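Local coordinates for tetratricopeptide TPR_2 repeat protein (Thermobaculum terrenum, PDB 5DJS) that is a tetratricopeptide-repeat protein with a GT-B-type glycosyltransferase family 41 region and binds uridine-5'-diphosphate, at residues 183-193 with 501-512. The protein carries 1 engineered substitution. Sequence-based numbering, arbitrary orientation. Where two conformers were deposited one is given.
Sequences PVIEAHDRTAY and QGSFTAELEDAY
The imidazole of His188 has Glu509 OE2 at its edge, ring and carboxylate nearly coplanar (22° apart), and ND1 donates to the anti lone pair of OE2 at 2.8 Å. Tyr512 CE2 meets His188 CE1, each near the plane of the other's ring, and Leu508 CG lies over one face of the Tyr512 ring, offset toward the rim. Tyr167 on strand 163-169 hydrogen-bonds both His188 NE2 and Tyr512 OH. Glu509 OE2 takes a second bond on its syn side from Asp189 N, also at 2.8 Å; two donors on one oxygen restrict the carboxylate's rotation. The Tyr193 ring slants across the extended Glu509 chain, CE2 3.4 Å from Glu509 CG, while its hydroxyl bonds weakly to Glu509 O. At the other end, Gln501 NE2 bridges Glu186 OE2 (2.7 Å, nearly straight) and Pro183 O; with CG anti to its backbone N (chi1 171°), the extended Gln501 side chain also runs past Ala187 CB. Between these polar ends, Val184 CG2 abuts the Phe504 ring edge and Thr505 CG2 packs on Ala187 CB. Helical pieces 183-187 and 501-512 cross at -80°. Such docking of the C-terminal helix, here 479-521, against the first Rossmann-like domain, which holds strand 163-169, is characteristic of the GT-B fold.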
loop_
_atom_site.group_PDB
_atom_site.type_symbol
_atom_site.label_atom_id
_atom_site.label_comp_id
_atom_site.label_asym_id
_atom_site.label_seq_id
_atom_site.Cartn_x
_atom_site.Cartn_y
_atom_site.Cartn_z
ATOM N N PRO A 183 -4.683 5.620 15.466
ATOM C CA PRO A 183 -5.768 5.302 16.399
ATOM C C PRO A 183 -5.477 4.084 17.271
ATOM O O PRO A 183 -5.741 4.121 18.483
ATOM C CB PRO A 183 -6.966 5.020 15.480
ATOM C CG PRO A 183 -6.395 4.804 14.122
ATOM C CD PRO A 183 -5.161 5.650 14.072
ATOM N N VAL A 184 -4.930 3.033 16.657
ATOM C CA VAL A 184 -4.627 1.777 17.358
ATOM C C VAL A 184 -3.603 1.972 18.483
ATOM O O VAL A 184 -3.790 1.470 19.588
ATOM C CB VAL A 184 -4.174 0.672 16.373
ATOM C CG1 VAL A 184 -3.620 -0.553 17.096
ATOM C CG2 VAL A 184 -5.346 0.254 15.502
ATOM N N ILE A 185 -2.531 2.698 18.186
ATOM C CA ILE A 185 -1.502 3.007 19.173
ATOM C C ILE A 185 -2.062 3.835 20.333
ATOM O O ILE A 185 -1.767 3.537 21.489
ATOM C CB ILE A 185 -0.293 3.713 18.510
ATOM C CG1 ILE A 185 0.588 2.672 17.845
ATOM C CG2 ILE A 185 0.542 4.484 19.519
ATOM C CD1 ILE A 185 1.754 3.264 17.084
ATOM N N GLU A 186 -2.846 4.872 20.027
ATOM C CA GLU A 186 -3.464 5.712 21.069
ATOM C C GLU A 186 -4.382 4.905 21.995
ATOM O O GLU A 186 -4.284 5.021 23.200
ATOM C CB GLU A 186 -4.254 6.882 20.459
ATOM C CG GLU A 186 -4.790 7.865 21.501
ATOM C CD GLU A 186 -5.555 9.032 20.909
ATOM O OE1 GLU A 186 -5.282 10.185 21.317
ATOM O OE2 GLU A 186 -6.434 8.796 20.048
ATOM N N ALA A 187 -5.249 4.083 21.425
ATOM C CA ALA A 187 -6.300 3.392 22.188
ATOM C C ALA A 187 -5.901 2.053 22.814
ATOM O O ALA A 187 -6.723 1.423 23.480
ATOM C CB ALA A 187 -7.526 3.188 21.297
ATOM N N HIS A 188 -4.668 1.600 22.601
ATOM C CA HIS A 188 -4.228 0.325 23.179
ATOM C C HIS A 188 -4.360 0.352 24.703
ATOM O O HIS A 188 -3.872 1.270 25.348
ATOM C CB HIS A 188 -2.775 -0.026 22.776
ATOM C CG HIS A 188 -2.673 -1.043 21.684
ATOM N ND1 HIS A 188 -3.400 -2.213 21.688
ATOM C CD2 HIS A 188 -1.914 -1.077 20.566
ATOM C CE1 HIS A 188 -3.109 -2.917 20.611
ATOM N NE2 HIS A 188 -2.211 -2.249 19.913
ATOM N N ASP A 189 -5.023 -0.659 25.262
ATOM C CA ASP A 189 -5.190 -0.778 26.710
ATOM C C ASP A 189 -3.835 -1.057 27.391
ATOM O O ASP A 189 -3.296 -2.168 27.286
ATOM C CB ASP A 189 -6.192 -1.898 27.026
ATOM C CG ASP A 189 -6.580 -1.957 28.499
ATOM O OD1 ASP A 189 -6.180 -1.058 29.277
ATOM O OD2 ASP A 189 -7.289 -2.919 28.879
ATOM N N ARG A 190 -3.302 -0.046 28.077
ATOM C CA ARG A 190 -2.000 -0.143 28.739
ATOM C C ARG A 190 -1.957 -1.073 29.954
ATOM O O ARG A 190 -0.870 -1.462 30.378
ATOM C CB ARG A 190 -1.487 1.240 29.137
ATOM C CG ARG A 190 -0.387 1.764 28.224
ATOM C CD ARG A 190 -0.785 1.673 26.759
ATOM N NE ARG A 190 0.166 2.365 25.894
ATOM C CZ ARG A 190 -0.114 2.777 24.661
ATOM N NH1 ARG A 190 -1.323 2.571 24.148
ATOM N NH2 ARG A 190 0.811 3.407 23.945
ATOM N N THR A 191 -3.115 -1.418 30.521
ATOM C CA THR A 191 -3.174 -2.405 31.614
ATOM C C THR A 191 -2.715 -3.781 31.089
ATOM O O THR A 191 -1.965 -4.493 31.767
ATOM C CB THR A 191 -4.585 -2.530 32.273
ATOM O OG1 THR A 191 -5.544 -3.019 31.325
ATOM C CG2 THR A 191 -5.071 -1.180 32.857
ATOM N N ALA A 192 -3.139 -4.112 29.863
ATOM C CA ALA A 192 -2.924 -5.435 29.256
ATOM C C ALA A 192 -1.894 -5.490 28.102
ATOM O O ALA A 192 -1.504 -6.589 27.698
ATOM C CB ALA A 192 -4.261 -5.995 28.783
ATOM N N TYR A 193 -1.469 -4.334 27.573
ATOM C CA TYR A 193 -0.564 -4.282 26.414
ATOM C C TYR A 193 0.446 -3.149 26.530
ATOM O O TYR A 193 0.173 -2.137 27.152
ATOM C CB TYR A 193 -1.359 -4.124 25.113
ATOM C CG TYR A 193 -2.313 -5.265 24.853
ATOM C CD1 TYR A 193 -1.873 -6.437 24.254
ATOM C CD2 TYR A 193 -3.654 -5.185 25.242
ATOM C CE1 TYR A 193 -2.739 -7.501 24.030
ATOM C CE2 TYR A 193 -4.533 -6.245 25.031
ATOM C CZ TYR A 193 -4.074 -7.400 24.424
ATOM O OH TYR A 193 -4.938 -8.452 24.215
ATOM N N GLN A 501 -12.680 3.844 16.858
ATOM C CA GLN A 501 -11.308 3.757 17.375
ATOM C C GLN A 501 -11.201 2.672 18.449
ATOM O O GLN A 501 -10.565 1.647 18.234
ATOM C CB GLN A 501 -10.845 5.111 17.930
ATOM C CG GLN A 501 -9.521 5.065 18.684
ATOM C CD GLN A 501 -8.912 6.432 18.917
ATOM O OE1 GLN A 501 -9.562 7.458 18.730
ATOM N NE2 GLN A 501 -7.646 6.452 19.329
ATOM N N GLY A 502 -11.874 2.886 19.576
ATOM C CA GLY A 502 -11.847 1.958 20.707
ATOM C C GLY A 502 -12.519 0.630 20.426
ATOM O O GLY A 502 -12.099 -0.408 20.944
ATOM N N SER A 503 -13.559 0.653 19.603
ATOM C CA SER A 503 -14.265 -0.568 19.236
ATOM C C SER A 503 -13.359 -1.506 18.421
ATOM O O SER A 503 -13.313 -2.712 18.688
ATOM C CB SER A 503 -15.535 -0.233 18.458
ATOM O OG SER A 503 -16.410 -1.335 18.464
ATOM N N PHE A 504 -12.622 -0.946 17.450
ATOM C CA PHE A 504 -11.690 -1.739 16.638
ATOM C C PHE A 504 -10.532 -2.309 17.461
ATOM O O PHE A 504 -10.276 -3.515 17.405
ATOM C CB PHE A 504 -11.088 -0.943 15.464
ATOM C CG PHE A 504 -9.982 -1.692 14.749
ATOM C CD1 PHE A 504 -10.286 -2.777 13.935
ATOM C CD2 PHE A 504 -8.639 -1.356 14.934
ATOM C CE1 PHE A 504 -9.292 -3.500 13.291
ATOM C CE2 PHE A 504 -7.634 -2.081 14.295
ATOM C CZ PHE A 504 -7.960 -3.150 13.470
ATOM N N THR A 505 -9.828 -1.453 18.208
ATOM C CA THR A 505 -8.586 -1.912 18.844
ATOM C C THR A 505 -8.875 -2.926 19.952
ATOM O O THR A 505 -8.026 -3.749 20.254
ATOM C CB THR A 505 -7.619 -0.810 19.357
ATOM O OG1 THR A 505 -7.628 -0.759 20.783
ATOM C CG2 THR A 505 -7.899 0.553 18.784
ATOM N N ALA A 506 -10.063 -2.875 20.544
ATOM C CA ALA A 506 -10.491 -3.912 21.478
ATOM C C ALA A 506 -10.660 -5.249 20.750
ATOM O O ALA A 506 -10.241 -6.277 21.265
ATOM C CB ALA A 506 -11.785 -3.507 22.190
ATOM N N GLU A 507 -11.268 -5.231 19.562
ATOM C CA GLU A 507 -11.425 -6.461 18.755
ATOM C C GLU A 507 -10.073 -7.071 18.296
ATOM O O GLU A 507 -9.929 -8.306 18.211
ATOM C CB GLU A 507 -12.349 -6.207 17.559
ATOM C CG GLU A 507 -13.821 -6.393 17.874
ATOM C CD GLU A 507 -14.247 -7.851 17.795
ATOM O OE1 GLU A 507 -13.949 -8.521 16.767
ATOM O OE2 GLU A 507 -14.885 -8.328 18.764
ATOM N N LEU A 508 -9.102 -6.197 18.015
ATOM C CA LEU A 508 -7.745 -6.599 17.640
ATOM C C LEU A 508 -6.998 -7.185 18.845
ATOM O O LEU A 508 -6.415 -8.269 18.775
ATOM C CB LEU A 508 -6.988 -5.388 17.069
ATOM C CG LEU A 508 -5.535 -5.550 16.619
ATOM C CD1 LEU A 508 -5.482 -6.396 15.358
ATOM C CD2 LEU A 508 -4.888 -4.187 16.403
ATOM N N GLU A 509 -7.020 -6.449 19.949
ATOM C CA GLU A 509 -6.514 -6.940 21.241
ATOM C C GLU A 509 -7.107 -8.290 21.638
ATOM O O GLU A 509 -6.403 -9.141 22.167
ATOM C CB GLU A 509 -6.803 -5.920 22.336
ATOM C CG GLU A 509 -5.891 -4.704 22.286
ATOM C CD GLU A 509 -6.340 -3.593 23.223
ATOM O OE1 GLU A 509 -7.437 -3.695 23.818
ATOM O OE2 GLU A 509 -5.589 -2.607 23.375
ATOM N N ASP A 510 -8.397 -8.481 21.378
ATOM C CA ASP A 510 -9.041 -9.783 21.571
ATOM C C ASP A 510 -8.363 -10.858 20.701
ATOM O O ASP A 510 -8.162 -11.977 21.161
ATOM C CB ASP A 510 -10.545 -9.716 21.252
ATOM C CG ASP A 510 -11.364 -10.610 22.146
ATOM O OD1 ASP A 510 -11.551 -10.218 23.321
ATOM O OD2 ASP A 510 -11.817 -11.686 21.682
ATOM N N ALA A 511 -8.016 -10.505 19.458
ATOM C CA ALA A 511 -7.292 -11.414 18.548
ATOM C C ALA A 511 -5.845 -11.683 18.982
ATOM O O ALA A 511 -5.416 -12.843 18.984
ATOM C CB ALA A 511 -7.325 -10.892 17.121
ATOM N N TYR A 512 -5.103 -10.628 19.342
ATOM C CA TYR A 512 -3.755 -10.777 19.934
ATOM C C TYR A 512 -3.748 -11.695 21.168
ATOM O O TYR A 512 -2.836 -12.498 21.344
ATOM C CB TYR A 512 -3.168 -9.423 20.365
ATOM C CG TYR A 512 -2.773 -8.437 19.274
ATOM C CD1 TYR A 512 -2.478 -8.847 17.960
ATOM C CD2 TYR A 512 -2.653 -7.077 19.577
ATOM C CE1 TYR A 512 -2.114 -7.922 16.986
ATOM C CE2 TYR A 512 -2.284 -6.150 18.616
ATOM C CZ TYR A 512 -2.011 -6.569 17.323
ATOM O OH TYR A 512 -1.649 -5.632 16.378
#